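Local coordinates for periplasmic solute binding protein (Pectobacterium atrosepticum, PDB 4RY1) that probably binds a sugar or related small solute in the periplasm and delivers it to an ABC-type transporter, at residues A[68-73]-A[365-370]; A[72-77]-A[188-193]; A[174-179]-A[195-200]. All blocks are in the same frame, centred on the assembly; numbering follows the deposited sequence. Where two conformers were deposited one is given.

Interaction 1. Residues A[68-73]-A[365-370]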
ATOM      1  N   TRP A  68       5.625   8.246   4.929  1.00 12.96           N
ATOM      2  CA  TRP A  68       6.484   9.431   4.804  1.00 11.96           C
ATOM      3  C   TRP A  68       6.431  10.319   6.035  1.00 12.68           C
ATOM      4  O   TRP A  68       7.215  11.277   6.145  1.00 14.21           O
ATOM      5  CB  TRP A  68       6.160  10.278   3.579  1.00 12.89           C
ATOM      6  CG  TRP A  68       6.220   9.551   2.283  1.00 12.46           C
ATOM      7  CD1 TRP A  68       6.756   8.312   2.025  1.00 14.38           C
ATOM      8  CD2 TRP A  68       5.672  10.012   1.058  1.00 12.74           C
ATOM      9  NE1 TRP A  68       6.573   7.989   0.713  1.00 15.76           N
ATOM     10  CE2 TRP A  68       5.932   9.026   0.088  1.00 13.34           C
ATOM     11  CE3 TRP A  68       5.011  11.188   0.670  1.00 13.04           C
ATOM     12  CZ2 TRP A  68       5.517   9.158  -1.238  1.00 15.38           C
ATOM     13  CZ3 TRP A  68       4.617  11.321  -0.657  1.00 13.63           C
ATOM     14  CH2 TRP A  68       4.855  10.308  -1.584  1.00 14.92           C
ATOM     15  N   LEU A  69       5.542  10.025   6.968  1.00 12.76           N
ATOM     16  CA  LEU A  69       5.435  10.851   8.165  1.00 13.82           C
ATOM     17  C   LEU A  69       6.706  10.841   9.034  1.00 13.91           C
ATOM     18  O   LEU A  69       7.045  11.871   9.619  1.00 13.56           O
ATOM     19  CB  LEU A  69       4.186  10.533   8.985  1.00 14.96           C
ATOM     20  CG  LEU A  69       2.865  10.944   8.343  1.00 14.22           C
ATOM     21  CD1 LEU A  69       1.716  10.585   9.272  1.00 16.23           C
ATOM     22  CD2 LEU A  69       2.826  12.430   8.024  1.00 14.05           C
ATOM     23  N   PRO A  70       7.432   9.699   9.124  1.00 13.42           N
ATOM     24  CA  PRO A  70       8.716   9.822   9.872  1.00 14.49           C
ATOM     25  C   PRO A  70       9.679  10.867   9.296  1.00 15.36           C
ATOM     26  O   PRO A  70      10.207  11.703  10.032  1.00 15.93           O
ATOM     27  CB  PRO A  70       9.274   8.400   9.837  1.00 14.53           C
ATOM     28  CG  PRO A  70       8.025   7.572   9.795  1.00 14.07           C
ATOM     29  CD  PRO A  70       7.113   8.291   8.837  1.00 15.21           C
ATOM     30  N   GLN A  71       9.841  10.868   7.988  1.00 14.32           N
ATOM     31  CA  GLN A  71      10.725  11.826   7.313  1.00 15.36           C
ATOM     32  C   GLN A  71      10.271  13.260   7.535  1.00 15.34           C
ATOM     33  O   GLN A  71      11.061  14.135   7.886  1.00 18.05           O
ATOM     34  CB  GLN A  71      10.796  11.541   5.808  1.00 18.32           C
ATOM     35  CG  GLN A  71      11.533  12.631   5.042  1.00 20.38           C
ATOM     36  CD  GLN A  71      11.717  12.356   3.551  1.00 19.18           C
ATOM     37  OE1 GLN A  71      11.392  11.262   3.033  1.00 22.48           O
ATOM     38  NE2 GLN A  71      12.249  13.366   2.844  1.00 20.77           N
ATOM     39  N   PHE A  72       8.997  13.518   7.271  1.00 14.40           N
ATOM     40  CA  PHE A  72       8.498  14.893   7.252  1.00 12.52           C
ATOM     41  C   PHE A  72       8.032  15.447   8.594  1.00 14.35           C
ATOM     42  O   PHE A  72       7.986  16.680   8.781  1.00 16.94           O
ATOM     43  CB  PHE A  72       7.379  15.022   6.210  1.00 13.51           C
ATOM     44  CG  PHE A  72       7.854  14.867   4.784  1.00 12.88           C
ATOM     45  CD1 PHE A  72       8.919  15.614   4.310  1.00 14.68           C
ATOM     46  CD2 PHE A  72       7.242  13.962   3.923  1.00 13.79           C
ATOM     47  CE1 PHE A  72       9.361  15.470   3.006  1.00 16.20           C
ATOM     48  CE2 PHE A  72       7.660  13.820   2.618  1.00 16.17           C
ATOM     49  CZ  PHE A  72       8.739  14.577   2.159  1.00 15.09           C
ATOM     50  N   SER A  73       7.611  14.556   9.491  1.00 14.14           N
ATOM     51  CA  SER A  73       6.976  14.967  10.749  1.00 14.50           C
ATOM     52  C   SER A  73       7.689  14.510  12.022  1.00 15.16           C
ATOM     53  O   SER A  73       7.890  15.306  12.918  1.00 18.87           O
ATOM     54  CB  SER A  73       5.515  14.499  10.782  1.00 14.35           C
ATOM     55  OG  SER A  73       4.781  15.028   9.680  1.00 16.26           O
ATOM     56  N   SER A 365       4.681  -0.907  11.442  1.00 16.88           N
ATOM     57  CA  SER A 365       5.591   0.217  11.568  1.00 16.37           C
ATOM     58  C   SER A 365       5.777   0.871  10.221  1.00 15.29           C
ATOM     59  O   SER A 365       6.002   0.179   9.222  1.00 17.22           O
ATOM     60  CB  SER A 365       6.959  -0.255  12.042  1.00 17.29           C
ATOM     61  OG  SER A 365       7.824   0.844  12.139  1.00 16.23           O
ATOM     62  N   PRO A 366       5.729   2.209  10.176  1.00 15.03           N
ATOM     63  CA  PRO A 366       6.039   2.834   8.888  1.00 14.16           C
ATOM     64  C   PRO A 366       7.467   2.533   8.418  1.00 14.78           C
ATOM     65  O   PRO A 366       7.779   2.667   7.211  1.00 15.09           O
ATOM     66  CB  PRO A 366       5.844   4.317   9.185  1.00 13.71           C
ATOM     67  CG  PRO A 366       6.087   4.463  10.651  1.00 16.13           C
ATOM     68  CD  PRO A 366       5.495   3.213  11.235  1.00 15.47           C
ATOM     69  N   PHE A 367       8.339   2.169   9.360  1.00 14.90           N
ATOM     70  CA  PHE A 367       9.738   1.924   9.014  1.00 16.76           C
ATOM     71  C   PHE A 367       9.958   0.646   8.222  1.00 16.14           C
ATOM     72  O   PHE A 367      10.985   0.511   7.566  1.00 17.64           O
ATOM     73  CB  PHE A 367      10.600   1.964  10.268  1.00 15.40           C
ATOM     74  CG  PHE A 367      10.581   3.306  10.932  1.00 15.24           C
ATOM     75  CD1 PHE A 367      11.221   4.393  10.350  1.00 16.26           C
ATOM     76  CD2 PHE A 367       9.891   3.499  12.107  1.00 16.83           C
ATOM     77  CE1 PHE A 367      11.158   5.647  10.930  1.00 17.13           C
ATOM     78  CE2 PHE A 367       9.847   4.736  12.707  1.00 15.09           C
ATOM     79  CZ  PHE A 367      10.480   5.816  12.119  1.00 16.65           C
ATOM     80  N   MET A 368       8.991  -0.273   8.266  1.00 16.53           N
ATOM     81  CA  MET A 368       9.048  -1.469   7.407  0.50 15.69           C
ATOM     82  C   MET A 368       9.052  -1.096   5.923  1.00 16.82           C
ATOM     83  O   MET A 368       9.589  -1.847   5.087  1.00 17.05           O
ATOM     84  CB  MET A 368       7.948  -2.486   7.765  0.50 16.86           C
ATOM     85  CG  MET A 368       6.586  -2.324   7.092  0.50 18.79           C
ATOM     86  SD  MET A 368       5.464  -3.737   7.311  0.50 16.90           S
ATOM     87  CE  MET A 368       6.625  -4.990   6.814  0.50 14.21           C
ATOM     88  N   GLU A 369       8.484   0.069   5.604  0.50 14.48           N
ATOM     89  CA  GLU A 369       8.481   0.586   4.221  0.50 15.59           C
ATOM     90  C   GLU A 369       9.603   1.583   3.914  0.50 15.68           C
ATOM     91  O   GLU A 369       9.599   2.206   2.855  0.50 16.54           O
ATOM     92  CB  GLU A 369       7.127   1.196   3.874  0.50 15.07           C
ATOM     93  CG  GLU A 369       5.980   0.252   4.166  0.50 17.38           C
ATOM     94  CD  GLU A 369       4.794   0.448   3.247  0.50 26.97           C
ATOM     95  OE1 GLU A 369       4.863   1.291   2.328  0.50 14.52           O
ATOM     96  OE2 GLU A 369       3.784  -0.255   3.443  0.50 25.11           O
ATOM     97  N   ASN A 370      10.575   1.719   4.819  1.00 14.91           N
ATOM     98  CA  ASN A 370      11.726   2.599   4.576  1.00 15.65           C
ATOM     99  C   ASN A 370      12.378   2.182   3.253  1.00 14.52           C
ATOM    100  O   ASN A 370      12.636   0.992   3.060  1.00 16.25           O
ATOM    101  CB  ASN A 370      12.718   2.504   5.744  1.00 17.53           C
ATOM    102  CG  ASN A 370      14.020   3.232   5.484  1.00 17.71           C
ATOM    103  OD1 ASN A 370      14.888   2.716   4.790  1.00 19.14           O
ATOM    104  ND2 ASN A 370      14.184   4.410   6.081  1.00 20.68           N
TER
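Pro70 of helix 69-74 packs its ring against Pro366 and Phe367 of a short 3-10 segment, 366-368. In the two-lobed fold of periplasmic solute-binding proteins, helix 69-74 follows strand 61-64 of the N-terminal lobe. Residues 365-370 lead into helix 371-385 and lean on helices 169-183 and 391-409, so the contact probably joins the two lobes. It is small, buried and wholly apolar.

The tight part lies between Pro70 and Phe367. Pro70 CB sits 3.5 Å from Phe367 CE1. Pro70 CG is 3.8 Å from Phe367 CZ. The two side chains run past each other in opposite directions, and the proline comes to the ring at a slant. Phe367 places its ring there by turning CG opposite its own carbonyl carbon (chi1 -63°).

The Pro366 side is looser. Pro70 CG meets Pro366 CG at 3.8 Å, and Pro70 CD comes only to 4.2 Å from Pro366 CB. Trp66 also lies against Pro366.

The contact itself is buried; nearby, Gln71 is exposed and Glu369 and Asn370 are partly exposed. Asn370 has other work: it caps the start of helix 371-385 through Leu373 N.

The 3-10 segment is held from within. Its backbone bonds include Glu369 N to Pro366 O. Ser365 closes an ST turn at its start: Phe367 N gives its hydrogen to Ser365 OG over 3.1 Å, at 151°.

Interaction 2. Residues A[72-77]-A[188-193]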
ATOM      1  N   PHE A  72       8.997  13.518   7.271  1.00 14.40           N
ATOM      2  CA  PHE A  72       8.498  14.893   7.252  1.00 12.52           C
ATOM      3  C   PHE A  72       8.032  15.447   8.594  1.00 14.35           C
ATOM      4  O   PHE A  72       7.986  16.680   8.781  1.00 16.94           O
ATOM      5  CB  PHE A  72       7.379  15.022   6.210  1.00 13.51           C
ATOM      6  CG  PHE A  72       7.854  14.867   4.784  1.00 12.88           C
ATOM      7  CD1 PHE A  72       8.919  15.614   4.310  1.00 14.68           C
ATOM      8  CD2 PHE A  72       7.242  13.962   3.923  1.00 13.79           C
ATOM      9  CE1 PHE A  72       9.361  15.470   3.006  1.00 16.20           C
ATOM     10  CE2 PHE A  72       7.660  13.820   2.618  1.00 16.17           C
ATOM     11  CZ  PHE A  72       8.739  14.577   2.159  1.00 15.09           C
ATOM     12  N   SER A  73       7.611  14.556   9.491  1.00 14.14           N
ATOM     13  CA  SER A  73       6.976  14.967  10.749  1.00 14.50           C
ATOM     14  C   SER A  73       7.689  14.510  12.022  1.00 15.16           C
ATOM     15  O   SER A  73       7.890  15.306  12.918  1.00 18.87           O
ATOM     16  CB  SER A  73       5.515  14.499  10.782  1.00 14.35           C
ATOM     17  OG  SER A  73       4.781  15.028   9.680  1.00 16.26           O
ATOM     18  N   ARG A  74       8.033  13.235  12.132  1.00 16.60           N
ATOM     19  CA  ARG A  74       8.759  12.788  13.329  1.00 19.22           C
ATOM     20  C   ARG A  74      10.146  13.415  13.384  1.00 20.39           C
ATOM     21  O   ARG A  74      10.596  13.881  14.426  1.00 27.66           O
ATOM     22  CB  ARG A  74       8.901  11.277  13.356  1.00 17.65           C
ATOM     23  CG  ARG A  74       7.594  10.528  13.381  1.00 17.67           C
ATOM     24  CD  ARG A  74       7.834   9.083  13.741  1.00 17.64           C
ATOM     25  NE  ARG A  74       6.638   8.273  13.551  1.00 15.97           N
ATOM     26  CZ  ARG A  74       6.478   7.041  14.019  1.00 17.37           C
ATOM     27  NH1 ARG A  74       7.438   6.468  14.745  1.00 18.58           N
ATOM     28  NH2 ARG A  74       5.358   6.369  13.764  1.00 18.19           N
ATOM     29  N   ASN A  75      10.762  13.467  12.218  1.00 18.08           N
ATOM     30  CA  ASN A  75      12.131  13.941  12.038  1.00 22.50           C
ATOM     31  C   ASN A  75      12.276  15.163  11.140  1.00 25.05           C
ATOM     32  O   ASN A  75      13.350  15.457  10.614  1.00 27.86           O
ATOM     33  CB  ASN A  75      12.962  12.765  11.585  1.00 28.25           C
ATOM     34  CG  ASN A  75      12.827  11.613  12.555  1.00 30.08           C
ATOM     35  OD1 ASN A  75      12.944  11.800  13.768  1.00 42.28           O
ATOM     36  ND2 ASN A  75      12.572  10.456  12.062  1.00 44.83           N
ATOM     37  N   GLY A  76      11.178  15.894  11.022  1.00 20.02           N
ATOM     38  CA  GLY A  76      11.120  17.120  10.241  1.00 19.31           C
ATOM     39  C   GLY A  76      10.246  18.165  10.903  1.00 16.10           C
ATOM     40  O   GLY A  76       9.920  18.052  12.063  1.00 20.30           O
ATOM     41  N   ASP A  77       9.881  19.183  10.125  1.00 17.17           N
ATOM     42  CA  ASP A  77       9.129  20.332  10.619  1.00 21.37           C
ATOM     43  C   ASP A  77       7.663  20.015  10.861  1.00 18.73           C
ATOM     44  O   ASP A  77       6.985  20.750  11.564  1.00 20.60           O
ATOM     45  CB  ASP A  77       9.161  21.489   9.619  1.00 21.77           C
ATOM     46  CG  ASP A  77      10.552  22.040   9.379  1.00 34.64           C
ATOM     47  OD1 ASP A  77      11.411  21.955  10.284  1.00 36.01           O
ATOM     48  OD2 ASP A  77      10.782  22.611   8.282  1.00 58.04           O
ATOM     49  N   ILE A 188       9.745  -4.618  13.354  1.00 19.56           N
ATOM     50  CA  ILE A 188      10.471  -3.405  13.816  1.00 19.48           C
ATOM     51  C   ILE A 188      10.269  -3.189  15.325  1.00 20.54           C
ATOM     52  O   ILE A 188       9.149  -3.295  15.821  1.00 22.66           O
ATOM     53  CB  ILE A 188       9.990  -2.117  13.094  1.00 18.41           C
ATOM     54  CG1 ILE A 188       9.946  -2.306  11.570  1.00 20.60           C
ATOM     55  CG2 ILE A 188      10.818  -0.900  13.510  1.00 19.70           C
ATOM     56  CD1 ILE A 188      11.306  -2.510  10.945  1.00 20.11           C
ATOM     57  N   ASP A 189      11.363  -2.883  16.017  1.00 19.24           N
ATOM     58  CA  ASP A 189      11.341  -2.378  17.402  1.00 21.78           C
ATOM     59  C   ASP A 189      11.718  -0.905  17.361  1.00 21.14           C
ATOM     60  O   ASP A 189      12.898  -0.575  17.329  1.00 22.52           O
ATOM     61  CB  ASP A 189      12.318  -3.150  18.320  1.00 22.12           C
ATOM     62  CG  ASP A 189      12.142  -2.794  19.786  1.00 26.79           C
ATOM     63  OD1 ASP A 189      11.755  -1.643  20.082  1.00 27.74           O
ATOM     64  OD2 ASP A 189      12.405  -3.649  20.652  1.00 31.27           O
ATOM     65  N   GLU A 190      10.720  -0.019  17.347  1.00 20.13           N
ATOM     66  CA  GLU A 190      11.008   1.412  17.222  1.00 20.33           C
ATOM     67  C   GLU A 190      11.772   1.991  18.422  1.00 22.00           C
ATOM     68  O   GLU A 190      12.654   2.834  18.253  1.00 26.25           O
ATOM     69  CB  GLU A 190       9.745   2.212  16.952  1.00 20.57           C
ATOM     70  CG  GLU A 190       9.129   1.842  15.609  1.00 20.04           C
ATOM     71  CD  GLU A 190       7.930   2.690  15.238  1.00 21.57           C
ATOM     72  OE1 GLU A 190       7.791   3.806  15.792  1.00 22.21           O
ATOM     73  OE2 GLU A 190       7.134   2.238  14.377  1.00 19.36           O
ATOM     74  N   LYS A 191      11.453   1.509  19.614  1.00 22.87           N
ATOM     75  CA  LYS A 191      12.163   1.921  20.843  1.00 29.56           C
ATOM     76  C   LYS A 191      13.675   1.634  20.771  1.00 27.82           C
ATOM     77  O   LYS A 191      14.520   2.470  21.133  1.00 30.31           O
ATOM     78  CB  LYS A 191      11.576   1.198  22.063  1.00 34.41           C
ATOM     79  CG  LYS A 191      10.143   1.583  22.393  1.00 37.29           C
ATOM     80  CD  LYS A 191       9.394   0.425  23.048  1.00 98.93           C
ATOM     81  CE  LYS A 191       8.155   0.872  23.818  1.00 93.96           C
ATOM     82  NZ  LYS A 191       8.376   0.992  25.286  1.00 62.62           N
ATOM     83  N   LYS A 192      14.000   0.434  20.299  1.00 26.23           N
ATOM     84  CA  LYS A 192      15.405   0.003  20.163  1.00 28.31           C
ATOM     85  C   LYS A 192      16.074   0.485  18.871  1.00 32.48           C
ATOM     86  O   LYS A 192      17.277   0.296  18.683  1.00 46.30           O
ATOM     87  CB  LYS A 192      15.521  -1.518  20.245  1.00 48.49           C
ATOM     88  CG  LYS A 192      15.090  -2.139  21.565  1.00 98.21           C
ATOM     89  CD  LYS A 192      15.661  -3.551  21.665  1.00127.45           C
ATOM     90  CE  LYS A 192      14.929  -4.494  22.616  1.00 79.26           C
ATOM     91  NZ  LYS A 192      14.061  -3.866  23.647  1.00103.27           N
ATOM     92  N   GLN A 193      15.276   1.089  17.982  1.00 23.58           N
ATOM     93  CA  GLN A 193      15.717   1.568  16.657  1.00 25.90           C
ATOM     94  C   GLN A 193      16.366   0.444  15.881  1.00 22.67           C
ATOM     95  O   GLN A 193      17.429   0.607  15.283  1.00 26.55           O
ATOM     96  CB  GLN A 193      16.657   2.754  16.802  1.00 28.66           C
ATOM     97  CG  GLN A 193      15.961   3.840  17.586  1.00 28.33           C
ATOM     98  CD  GLN A 193      16.750   5.097  17.832  1.00 48.18           C
ATOM     99  OE1 GLN A 193      17.931   5.213  17.494  1.00 69.15           O
ATOM    100  NE2 GLN A 193      16.085   6.066  18.450  1.00 65.22           N
TER
HETATM  101  O   HOH W   1       4.869   3.763  14.792  1.00 24.37           O
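Arg74 reaches across to Glu190 with a side chain extended from CG to NE. CB points toward segment 188-193 from the last turn of helix 69-74. CG lies opposite the carbonyl carbon (chi1 -61°), and the chain then runs straight through CD to NE. This stem makes no contact with 188-193. The side chain packs on Pro366 and Phe367 and spans the 12.2 Å between Arg74 CA and Glu190 CA.

The tip does the binding. NH1 donates to Glu190 OE1 at 2.9 Å and 158°, the single direct link of this salt bridge. OE1 lies in the guanidinium plane, but NH1 meets it from above the carboxylate plane; the two planes are turned 48° apart. NH2 takes a longer path: it donates to water 1 at 2.8 Å, and water 1 donates to Glu190 OE2, also at 2.8 Å. Glu190 OE2 is further held by Ser365 OG, which should help fix how the carboxylate is turned.

Behind Glu190 the turn is pinned by an Asx motif, with Lys192 N bonded to Asp189 OD1 at 3.1 Å. This turn links strands 188-189 and 194-195.

The arrangement is a surface salt bridge paired with a water bridge. In this two-lobed solute-binding fold it probably ties the N-terminal lobe to a beta hairpin of the C-terminal lobe.

Interaction 3. Residues A[174-179]-A[195-200]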
ATOM      1  N   LEU A 174       4.381  -9.919   3.196  1.00 13.63           N
ATOM      2  CA  LEU A 174       3.779 -11.253   3.303  1.00 13.76           C
ATOM      3  C   LEU A 174       4.494 -12.083   4.400  1.00 15.21           C
ATOM      4  O   LEU A 174       3.857 -12.727   5.241  1.00 16.20           O
ATOM      5  CB  LEU A 174       3.845 -11.981   1.964  1.00 16.02           C
ATOM      6  CG  LEU A 174       3.062 -13.297   1.849  1.00 15.27           C
ATOM      7  CD1 LEU A 174       1.564 -13.077   1.887  1.00 17.28           C
ATOM      8  CD2 LEU A 174       3.447 -14.048   0.581  1.00 16.33           C
ATOM      9  N   GLY A 175       5.819 -12.025   4.368  1.00 13.87           N
ATOM     10  CA  GLY A 175       6.673 -12.674   5.372  1.00 15.47           C
ATOM     11  C   GLY A 175       6.387 -12.103   6.756  1.00 19.81           C
ATOM     12  O   GLY A 175       6.259 -12.837   7.735  1.00 19.61           O
ATOM     13  N   ARG A 176       6.307 -10.778   6.845  1.00 16.23           N
ATOM     14  CA  ARG A 176       5.960 -10.113   8.112  1.00 16.90           C
ATOM     15  C   ARG A 176       4.626 -10.619   8.665  1.00 18.26           C
ATOM     16  O   ARG A 176       4.486 -10.832   9.887  1.00 19.33           O
ATOM     17  CB  ARG A 176       5.892  -8.600   7.923  1.00 18.62           C
ATOM     18  CG  ARG A 176       5.579  -7.875   9.222  1.00 22.76           C
ATOM     19  CD  ARG A 176       4.385  -6.981   9.090  1.00 24.36           C
ATOM     20  NE  ARG A 176       3.922  -6.393  10.340  1.00 19.13           N
ATOM     21  CZ  ARG A 176       2.688  -6.512  10.797  1.00 18.78           C
ATOM     22  NH1 ARG A 176       1.764  -7.139  10.089  1.00 22.37           N
ATOM     23  NH2 ARG A 176       2.355  -5.950  11.953  1.00 21.34           N
ATOM     24  N   SER A 177       3.642 -10.801   7.786  1.00 17.67           N
ATOM     25  CA  SER A 177       2.316 -11.260   8.197  1.00 19.01           C
ATOM     26  C   SER A 177       2.419 -12.699   8.741  1.00 20.87           C
ATOM     27  O   SER A 177       1.878 -13.027   9.814  1.00 22.05           O
ATOM     28  CB  SER A 177       1.321 -11.158   7.020  1.00 19.58           C
ATOM     29  OG  SER A 177      -0.011 -11.424   7.394  1.00 24.13           O
ATOM     30  N   TYR A 178       3.147 -13.537   8.013  1.00 19.26           N
ATOM     31  CA  TYR A 178       3.449 -14.901   8.465  1.00 19.96           C
ATOM     32  C   TYR A 178       4.071 -14.920   9.867  1.00 20.66           C
ATOM     33  O   TYR A 178       3.638 -15.663  10.757  1.00 22.43           O
ATOM     34  CB  TYR A 178       4.398 -15.592   7.479  1.00 20.48           C
ATOM     35  CG  TYR A 178       4.920 -16.944   7.934  1.00 21.93           C
ATOM     36  CD1 TYR A 178       4.135 -18.092   7.814  1.00 26.22           C
ATOM     37  CD2 TYR A 178       6.217 -17.086   8.445  1.00 28.52           C
ATOM     38  CE1 TYR A 178       4.611 -19.331   8.212  1.00 25.97           C
ATOM     39  CE2 TYR A 178       6.704 -18.329   8.829  1.00 28.55           C
ATOM     40  CZ  TYR A 178       5.893 -19.445   8.714  1.00 27.06           C
ATOM     41  OH  TYR A 178       6.340 -20.693   9.108  1.00 30.88           O
ATOM     42  N   MET A 179       5.094 -14.102  10.047  1.00 19.68           N
ATOM     43  CA  MET A 179       5.823 -14.052  11.319  1.00 22.12           C
ATOM     44  C   MET A 179       4.981 -13.476  12.455  1.00 21.40           C
ATOM     45  O   MET A 179       5.147 -13.852  13.618  1.00 22.14           O
ATOM     46  CB  MET A 179       7.123 -13.272  11.174  1.00 20.97           C
ATOM     47  CG  MET A 179       8.113 -13.881  10.187  1.00 19.80           C
ATOM     48  SD  MET A 179       8.935 -15.456  10.683  1.00 16.44           S
ATOM     49  CE  MET A 179      10.103 -14.823  11.898  1.00 22.16           C
ATOM     50  N   ILE A 195      15.704  -3.902  14.146  1.00 22.53           N
ATOM     51  CA  ILE A 195      14.910  -5.059  13.778  1.00 22.00           C
ATOM     52  C   ILE A 195      14.543  -5.812  15.080  1.00 23.75           C
ATOM     53  O   ILE A 195      15.385  -6.028  15.955  1.00 26.79           O
ATOM     54  CB  ILE A 195      15.679  -5.967  12.784  1.00 22.35           C
ATOM     55  CG1 ILE A 195      15.873  -5.279  11.424  1.00 19.74           C
ATOM     56  CG2 ILE A 195      14.986  -7.312  12.607  1.00 23.04           C
ATOM     57  CD1 ILE A 195      14.599  -5.061  10.628  1.00 22.27           C
ATOM     58  N   ALA A 196      13.270  -6.161  15.209  1.00 21.64           N
ATOM     59  CA  ALA A 196      12.746  -6.876  16.381  1.00 21.11           C
ATOM     60  C   ALA A 196      12.991  -8.392  16.321  1.00 21.88           C
ATOM     61  O   ALA A 196      13.048  -9.079  17.353  1.00 27.43           O
ATOM     62  CB  ALA A 196      11.262  -6.606  16.550  1.00 21.80           C
ATOM     63  N   TYR A 197      13.087  -8.914  15.105  1.00 23.17           N
ATOM     64  CA  TYR A 197      13.407 -10.335  14.904  1.00 22.39           C
ATOM     65  C   TYR A 197      14.815 -10.635  15.419  1.00 22.60           C
ATOM     66  O   TYR A 197      15.743  -9.853  15.238  1.00 23.10           O
ATOM     67  CB  TYR A 197      13.308 -10.743  13.422  1.00 20.90           C
ATOM     68  CG  TYR A 197      11.957 -10.606  12.751  1.00 20.05           C
ATOM     69  CD1 TYR A 197      10.779 -10.492  13.465  1.00 21.57           C
ATOM     70  CD2 TYR A 197      11.871 -10.612  11.371  1.00 21.63           C
ATOM     71  CE1 TYR A 197       9.550 -10.360  12.823  1.00 19.64           C
ATOM     72  CE2 TYR A 197      10.659 -10.479  10.724  1.00 20.30           C
ATOM     73  CZ  TYR A 197       9.499 -10.355  11.445  1.00 24.17           C
ATOM     74  OH  TYR A 197       8.318 -10.217  10.766  1.00 20.03           O
ATOM     75  N   SER A 198      14.947 -11.770  16.089  1.00 25.37           N
ATOM     76  CA  SER A 198      16.260 -12.312  16.421  1.00 24.76           C
ATOM     77  C   SER A 198      17.030 -12.702  15.156  1.00 26.65           C
ATOM     78  O   SER A 198      16.462 -12.792  14.057  1.00 25.43           O
ATOM     79  CB  SER A 198      16.094 -13.562  17.281  1.00 30.25           C
ATOM     80  OG  SER A 198      15.468 -14.600  16.530  1.00 28.71           O
ATOM     81  N   ARG A 199      18.317 -12.969  15.320  1.00 26.45           N
ATOM     82  CA  ARG A 199      19.130 -13.454  14.207  1.00 24.09           C
ATOM     83  C   ARG A 199      18.450 -14.670  13.564  1.00 25.64           C
ATOM     84  O   ARG A 199      18.364 -14.777  12.341  1.00 29.24           O
ATOM     85  CB  ARG A 199      20.530 -13.833  14.672  1.00 30.69           C
ATOM     86  CG  ARG A 199      21.347 -14.546  13.599  1.00 33.03           C
ATOM     87  CD  ARG A 199      22.409 -15.439  14.213  1.00 44.57           C
ATOM     88  NE  ARG A 199      21.856 -16.688  14.731  1.00 57.92           N
ATOM     89  CZ  ARG A 199      22.591 -17.637  15.302  1.00 76.90           C
ATOM     90  NH1 ARG A 199      22.021 -18.746  15.753  1.00 62.56           N
ATOM     91  NH2 ARG A 199      23.905 -17.477  15.418  1.00 59.86           N
ATOM     92  N   ASP A 200      17.977 -15.595  14.395  1.00 28.62           N
ATOM     93  CA  ASP A 200      17.268 -16.798  13.916  1.00 24.84           C
ATOM     94  C   ASP A 200      15.967 -16.508  13.168  1.00 31.31           C
ATOM     95  O   ASP A 200      15.642 -17.147  12.163  1.00 26.84           O
ATOM     96  CB  ASP A 200      17.005 -17.761  15.077  1.00 29.64           C
ATOM     97  CG  ASP A 200      18.227 -18.593  15.433  1.00 43.59           C
ATOM     98  OD1 ASP A 200      19.299 -18.392  14.809  1.00 32.59           O
ATOM     99  OD2 ASP A 200      18.119 -19.437  16.350  1.00 47.03           O
TER
HETATM  100  O   HOH W   2       6.039  -9.737  11.990  1.00 20.34           O
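A buried side-chain packing contact, with a Met-aromatic component, sets Met179 and Arg176 of helix 169-183 against Tyr197, which precedes helix 199-214. Tyr197 points its hydroxyl end at the helix. Tyr197 OH lies 3.3 Å from Met179 CB and 3.6 Å from Arg176 CA, so it rests on the helix surface between these two residues. The ring carbon CZ is 3.8 Å from Met179 CB. Met179 then folds back, bent at both chi2 (-71°) and chi3, and this brings its sulfur over the ring. SD stands 5.5 Å from the ring centroid and only 20° off the normal, above the face but at a distance.

The hydroxyl is not left to apolar neighbours alone. It lies in a water bridge: Tyr197 OH donates to water 2 at 2.6 Å, and water 2 donates to Arg176 O at 2.8 Å. The water sits at the ring edge, in its plane.

Helix 169-183 and helix 199-214 are joined in the chain through the antiparallel hairpin 188-189/194-195, probably within the C-terminal lobe of the solute-binding fold. Ser198 is the N-cap of the second helix. Its side chain caps a backbone N just beyond, and Gln201 OE1 accepts from Ser198 N, consistent with a capping box. The Arg176 guanidinium turns away from Tyr197: its NE pairs with Asp186 OD1, and NH2 donates to the carbonyls of Val362 and Ala363.

Interactions 1 and 2 are neighbours, with centres about 7 Å apart. Both use helix 69-74, and Pro70 O and Asn75 N, 2.9 Å apart, probably bond where the helix ends. Ser365 OG and Glu190 OE2, 2.7 Å apart, probably bond between them. Phe367 CE2 of interaction 1 packs 3.6 Å from Arg74 NH1 of interaction 2, so apolar and charged contacts lie side by side along what is probably the lobe boundary. Interaction 3 is about 19 Å and 20 Å from them, centre to centre. Between interactions 2 and 3, Ala196 CB lies 3.8 Å from Asp189 N. Ser177, in segment 174-179, binds a glycerol, probably from the crystallisation liquor; no natural solute is identified here.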